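Local coordinates for protein hyperpolarization-activated (Ih) channel (Strongylocentrotus purpuratus, PDB 2PTM) that probably conducts cations as a voltage-gated, hyperpolarization-activated channel, of which this piece is the carboxy-terminal C-linker and cyclic nucleotide-binding region, here with cAMP bound, at residues Phe96-Pro101 / Tyr162-Ser167; Tyr104-Gly109 / Ala155-Glu160. One frame throughout, in Å; residues are numbered along the deposited sequence.

From the N terminus the chain runs through the helices that precede the beta domain and enters it along strand 95-99. That strand pairs with strand 163-169 in interaction 1, which closes a loop of 60 residues. Nested inside it, interaction 2 joins strand 104-106 to strand 156-159 and closes a loop of 45. In each case the chain leads directly from one contact to the other, at Pro-101 to Tyr-104 going out and at Glu-160 to Tyr-162 coming back. Interaction 1 belongs to one four-stranded antiparallel sheet and interaction 2 to the other, and the two meet where Cys-159 packs on Phe-99, whose ring also touches Val-105.

Interaction 1 of 2, residues Phe96-Pro101 / Tyr162-Ser167; sequences FEVFQP and YCTLFS
Pro-101 sets its CD as a bump on one face of the Tyr-162 ring, a CH-pi contact 3.8 Å from CD to the ring centroid. The extended Gln-100 chain lies along Tyr-162, its CG 3.3 Å from CE2, and NE2 donates a nearly straight bond of 3.1 Å to Tyr-162 OH. That amide also reaches Lys-33 O, while Tyr-40 stacks on the tyrosine ring. With an alanine at Tyr-162, Pro-101 CD and Gln-100 CG would probably border a gap, and the amide, left with Lys-33 O, is likely to turn more easily.

Strand 95-99, outermost in its four-stranded sheet of the beta roll, pairs antiparallel with 163-169 through backbone bonds at Glu-97/Leu-165 and Phe-99/Cys-163. On the face touched by helix 28-42, CG of Phe-96 stands anti to the backbone N (chi1 -176°), carrying CD1 over a face of the Phe-166 ring, 3.6 Å from its CZ, the ring planes inclined at 52°. The Phe-96 ring also rests, through CE1, on Thr-164 CB, and Thr-164 CG2 lies beside Val-98 CG2. On the other face, Leu-165 crosses Phe-99 at about a right angle, CD1 against CD2 at 3.6 Å.

Ser-167 OG donates to Glu-97 OE2 (2.6 Å) on its anti side, somewhat out of the carboxylate plane. Arg-114 salt-bridges this same oxygen, so hydroxyl and guanidinium together would be expected to favour a charged Glu-97.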
# COMPACT_ATOMS: atom_id res chain seq x y z
N PHE A 96 1.88 -18.50 -4.45
CA PHE A 96 2.28 -19.80 -3.88
C PHE A 96 1.83 -19.91 -2.43
O PHE A 96 2.02 -18.99 -1.64
CB PHE A 96 3.80 -19.94 -3.97
CG PHE A 96 4.31 -21.26 -3.50
CD1 PHE A 96 3.95 -22.43 -4.14
CD2 PHE A 96 5.18 -21.34 -2.42
CE1 PHE A 96 4.44 -23.65 -3.72
CE2 PHE A 96 5.68 -22.56 -1.99
CZ PHE A 96 5.30 -23.72 -2.64
N GLU A 97 1.23 -21.04 -2.08
CA GLU A 97 0.80 -21.27 -0.70
C GLU A 97 1.14 -22.70 -0.34
O GLU A 97 1.11 -23.57 -1.21
CB GLU A 97 -0.72 -21.05 -0.54
CG GLU A 97 -1.16 -19.58 -0.73
CD GLU A 97 -2.61 -19.35 -0.35
OE1 GLU A 97 -3.09 -19.95 0.63
OE2 GLU A 97 -3.28 -18.55 -1.03
N VAL A 98 1.48 -22.94 0.92
CA VAL A 98 1.72 -24.30 1.39
C VAL A 98 0.82 -24.54 2.57
O VAL A 98 0.68 -23.65 3.43
CB VAL A 98 3.20 -24.50 1.82
CG1 VAL A 98 3.35 -25.76 2.66
CG2 VAL A 98 4.13 -24.55 0.61
N PHE A 99 0.20 -25.72 2.61
CA PHE A 99 -0.60 -26.16 3.75
C PHE A 99 -0.12 -27.53 4.24
O PHE A 99 0.58 -28.26 3.52
CB PHE A 99 -2.10 -26.22 3.40
CG PHE A 99 -2.76 -24.86 3.25
CD1 PHE A 99 -3.44 -24.27 4.31
CD2 PHE A 99 -2.72 -24.19 2.03
CE1 PHE A 99 -4.05 -23.03 4.19
CE2 PHE A 99 -3.32 -22.94 1.89
CZ PHE A 99 -4.00 -22.36 2.97
N GLN A 100 -0.50 -27.87 5.47
CA GLN A 100 -0.03 -29.06 6.16
C GLN A 100 -1.15 -30.07 6.36
O GLN A 100 -2.32 -29.72 6.29
CB GLN A 100 0.57 -28.67 7.52
CG GLN A 100 1.94 -27.99 7.38
CD GLN A 100 2.40 -27.30 8.64
OE1 GLN A 100 1.79 -26.32 9.07
NE2 GLN A 100 3.49 -27.80 9.23
N PRO A 101 -0.79 -31.34 6.61
CA PRO A 101 -1.79 -32.39 6.82
C PRO A 101 -2.84 -31.98 7.85
O PRO A 101 -2.49 -31.42 8.90
CB PRO A 101 -0.95 -33.55 7.36
CG PRO A 101 0.36 -33.37 6.74
CD PRO A 101 0.58 -31.88 6.62
N TYR A 162 0.96 -32.85 2.98
CA TYR A 162 1.45 -31.50 2.71
C TYR A 162 0.95 -31.13 1.32
O TYR A 162 0.97 -31.97 0.42
CB TYR A 162 2.98 -31.45 2.75
CG TYR A 162 3.52 -31.12 4.12
CD1 TYR A 162 3.66 -32.11 5.09
CD2 TYR A 162 3.87 -29.82 4.46
CE1 TYR A 162 4.14 -31.81 6.35
CE2 TYR A 162 4.34 -29.50 5.71
CZ TYR A 162 4.48 -30.51 6.66
OH TYR A 162 4.95 -30.20 7.90
N CYS A 163 0.50 -29.89 1.15
CA CYS A 163 -0.01 -29.45 -0.15
C CYS A 163 0.67 -28.18 -0.57
O CYS A 163 0.81 -27.25 0.22
CB CYS A 163 -1.53 -29.22 -0.11
SG CYS A 163 -2.47 -30.76 0.09
N THR A 164 1.10 -28.14 -1.82
CA THR A 164 1.60 -26.91 -2.40
C THR A 164 0.56 -26.47 -3.41
O THR A 164 0.22 -27.20 -4.34
CB THR A 164 2.97 -27.13 -3.05
OG1 THR A 164 2.88 -28.19 -4.00
CG2 THR A 164 3.99 -27.53 -1.99
N LEU A 165 0.04 -25.27 -3.20
CA LEU A 165 -1.07 -24.74 -3.98
C LEU A 165 -0.66 -23.41 -4.60
O LEU A 165 0.28 -22.75 -4.13
CB LEU A 165 -2.28 -24.49 -3.07
CG LEU A 165 -2.71 -25.64 -2.17
CD1 LEU A 165 -3.86 -25.22 -1.26
CD2 LEU A 165 -3.10 -26.84 -3.03
N PHE A 166 -1.37 -23.01 -5.65
CA PHE A 166 -1.24 -21.66 -6.18
C PHE A 166 -2.62 -21.05 -6.18
O PHE A 166 -3.54 -21.61 -6.79
CB PHE A 166 -0.67 -21.69 -7.60
CG PHE A 166 0.79 -22.02 -7.64
CD1 PHE A 166 1.74 -21.01 -7.58
CD2 PHE A 166 1.21 -23.34 -7.70
CE1 PHE A 166 3.10 -21.32 -7.61
CE2 PHE A 166 2.57 -23.65 -7.73
CZ PHE A 166 3.51 -22.64 -7.68
N SER A 167 -2.79 -19.93 -5.48
CA SER A 167 -4.12 -19.33 -5.38
C SER A 167 -4.29 -18.18 -6.37
O SER A 167 -3.31 -17.56 -6.78
CB SER A 167 -4.38 -18.85 -3.95
OG SER A 167 -3.43 -17.87 -3.56

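Interaction 2 of 2, residues Tyr104-Gly109 / Ala155-Glu160. With CMP (adenosine-3',5'-cyclic-monophosphate), chain C.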
# COMPACT_ATOMS: atom_id res chain seq x y z
N TYR A 104 -7.56 -27.22 7.25
CA TYR A 104 -8.71 -26.85 6.44
C TYR A 104 -8.38 -25.63 5.59
O TYR A 104 -8.29 -24.52 6.10
CB TYR A 104 -9.94 -26.58 7.31
CG TYR A 104 -10.60 -27.83 7.82
CD1 TYR A 104 -11.61 -28.46 7.10
CD2 TYR A 104 -10.21 -28.40 9.03
CE1 TYR A 104 -12.21 -29.61 7.57
CE2 TYR A 104 -10.80 -29.54 9.50
CZ TYR A 104 -11.80 -30.14 8.78
OH TYR A 104 -12.36 -31.29 9.27
N VAL A 105 -8.20 -25.83 4.29
CA VAL A 105 -7.95 -24.73 3.38
C VAL A 105 -9.23 -23.91 3.21
O VAL A 105 -9.19 -22.69 3.11
CB VAL A 105 -7.51 -25.23 2.00
CG1 VAL A 105 -7.12 -24.05 1.09
CG2 VAL A 105 -6.36 -26.22 2.16
N ILE A 106 -10.35 -24.62 3.20
CA ILE A 106 -11.67 -24.00 3.00
C ILE A 106 -12.67 -24.60 3.96
O ILE A 106 -12.68 -25.81 4.16
CB ILE A 106 -12.17 -24.24 1.56
CG1 ILE A 106 -11.37 -23.41 0.55
CG2 ILE A 106 -13.66 -23.89 1.43
CD1 ILE A 106 -11.79 -23.65 -0.91
N GLN A 107 -13.50 -23.74 4.55
CA GLN A 107 -14.60 -24.16 5.41
C GLN A 107 -15.94 -23.92 4.73
O GLN A 107 -16.21 -22.82 4.24
CB GLN A 107 -14.56 -23.37 6.73
CG GLN A 107 -13.41 -23.73 7.65
CD GLN A 107 -13.67 -24.99 8.43
OE1 GLN A 107 -14.77 -25.54 8.39
NE2 GLN A 107 -12.67 -25.47 9.15
N GLU A 108 -16.78 -24.95 4.69
CA GLU A 108 -18.12 -24.83 4.13
C GLU A 108 -18.88 -23.70 4.81
O GLU A 108 -18.81 -23.54 6.03
CB GLU A 108 -18.88 -26.15 4.32
CG GLU A 108 -20.27 -26.19 3.70
CD GLU A 108 -21.35 -25.69 4.63
OE1 GLU A 108 -21.18 -25.79 5.87
OE2 GLU A 108 -22.39 -25.21 4.12
N GLY A 109 -19.60 -22.91 4.02
CA GLY A 109 -20.50 -21.90 4.56
C GLY A 109 -19.90 -20.52 4.79
O GLY A 109 -20.61 -19.60 5.19
N ALA A 155 -18.59 -26.61 0.31
CA ALA A 155 -18.00 -27.80 0.90
C ALA A 155 -16.77 -27.34 1.65
O ALA A 155 -16.30 -26.23 1.43
CB ALA A 155 -17.60 -28.79 -0.20
N SER A 156 -16.25 -28.18 2.55
CA SER A 156 -14.95 -27.88 3.14
C SER A 156 -13.86 -28.62 2.36
O SER A 156 -14.14 -29.60 1.67
CB SER A 156 -14.91 -28.30 4.61
OG SER A 156 -15.94 -27.65 5.35
N VAL A 157 -12.62 -28.12 2.44
CA VAL A 157 -11.51 -28.79 1.78
C VAL A 157 -10.41 -28.96 2.80
O VAL A 157 -9.93 -27.98 3.37
CB VAL A 157 -10.99 -27.97 0.59
CG1 VAL A 157 -9.83 -28.69 -0.11
CG2 VAL A 157 -12.15 -27.68 -0.40
N LYS A 158 -10.01 -30.22 3.03
CA LYS A 158 -9.06 -30.55 4.09
C LYS A 158 -7.87 -31.27 3.50
O LYS A 158 -8.04 -32.24 2.76
CB LYS A 158 -9.73 -31.43 5.14
CG LYS A 158 -8.88 -31.75 6.38
CD LYS A 158 -9.70 -32.60 7.36
CE LYS A 158 -8.98 -32.78 8.71
NZ LYS A 158 -9.69 -33.76 9.58
N CYS A 159 -6.66 -30.83 3.84
CA CYS A 159 -5.45 -31.47 3.34
C CYS A 159 -5.21 -32.84 3.96
O CYS A 159 -5.26 -33.00 5.18
CB CYS A 159 -4.24 -30.59 3.63
SG CYS A 159 -4.29 -29.02 2.79
N GLU A 160 -4.91 -33.83 3.11
CA GLU A 160 -4.51 -35.14 3.60
C GLU A 160 -2.99 -35.17 3.78
O GLU A 160 -2.49 -35.77 4.72
CB GLU A 160 -4.95 -36.26 2.64
CG GLU A 160 -6.43 -36.56 2.63
CD GLU A 160 -6.84 -37.50 3.76
OE1 GLU A 160 -7.57 -38.47 3.48
OE2 GLU A 160 -6.41 -37.27 4.91
P CMP C . -16.15 -23.60 -3.24
O1P CMP C . -17.66 -23.78 -2.89
O2P CMP C . -15.69 -22.27 -3.59
O5' CMP C . -15.46 -24.31 -1.98
C5' CMP C . -15.27 -25.70 -1.80
C4' CMP C . -14.79 -26.39 -3.07
O4' CMP C . -14.94 -27.81 -3.11
C3' CMP C . -15.71 -25.97 -4.19
O3' CMP C . -15.91 -24.63 -4.47
C2' CMP C . -15.36 -26.87 -5.38
O2' CMP C . -14.11 -26.46 -5.90
C1' CMP C . -15.04 -28.15 -4.54
N9 CMP C . -16.06 -29.15 -4.67
C8 CMP C . -17.37 -29.17 -4.13
N7 CMP C . -18.03 -30.30 -4.43
C5 CMP C . -17.15 -31.04 -5.23
C6 CMP C . -17.23 -32.30 -5.89
N6 CMP C . -18.35 -33.08 -5.80
N1 CMP C . -16.15 -32.73 -6.62
C2 CMP C . -15.05 -31.95 -6.67
N3 CMP C . -14.82 -30.75 -6.10
C4 CMP C . -15.89 -30.34 -5.38
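A classic beta bulge interrupts the pairing: two residues, Val-105 and Ile-106, lie opposite the single Val-157, moving the register by one. Val-157 O takes two weak bonds, a bent one from Val-105 N (129° at the hydrogen) and a long one from Ile-106 N at 3.4 Å. Beyond the bulge the pairing is firmer: Val-157 N donates to Ile-106 O at 2.9 Å.

Before the bulge, Tyr-104 and Lys-158 form a non-hydrogen-bonded pair. The lysine chain is extended throughout, with CG anti to the backbone N (chi1 -174°), and crosses one face of the tyrosine ring; CG sits over the ring centre, 4.1 Å from the centroid. Lys-158 CD lies 3.5 Å from Tyr-104 OH, so the aliphatic part of the lysine makes the contact. Val-105, turned at the corner, instead presses CG2 on Cys-159 SG.

On the far side of the bulge, Ser-156 OG accepts a nearly straight bond of 2.9 Å from Glu-108 N, a side chain taking over where the backbone pairing ends. Ile-106 and Val-157 lie side by side, and Phe-142 packs against both. Ile-106 CG2 and Val-157 CG2 also border the nucleotide, at 3.9 Å from O5' and O4' of the cAMP respectively, while Ala-155 O approaches C5'. The cAMP is hydrogen-bonded by Gly-143, Glu-144 and Arg-153, among others. Ile-106 and Val-157, with Ala-155, thus give the bulged pair its share of the cAMP pocket, in the beta roll of a cyclic nucleotide-binding domain.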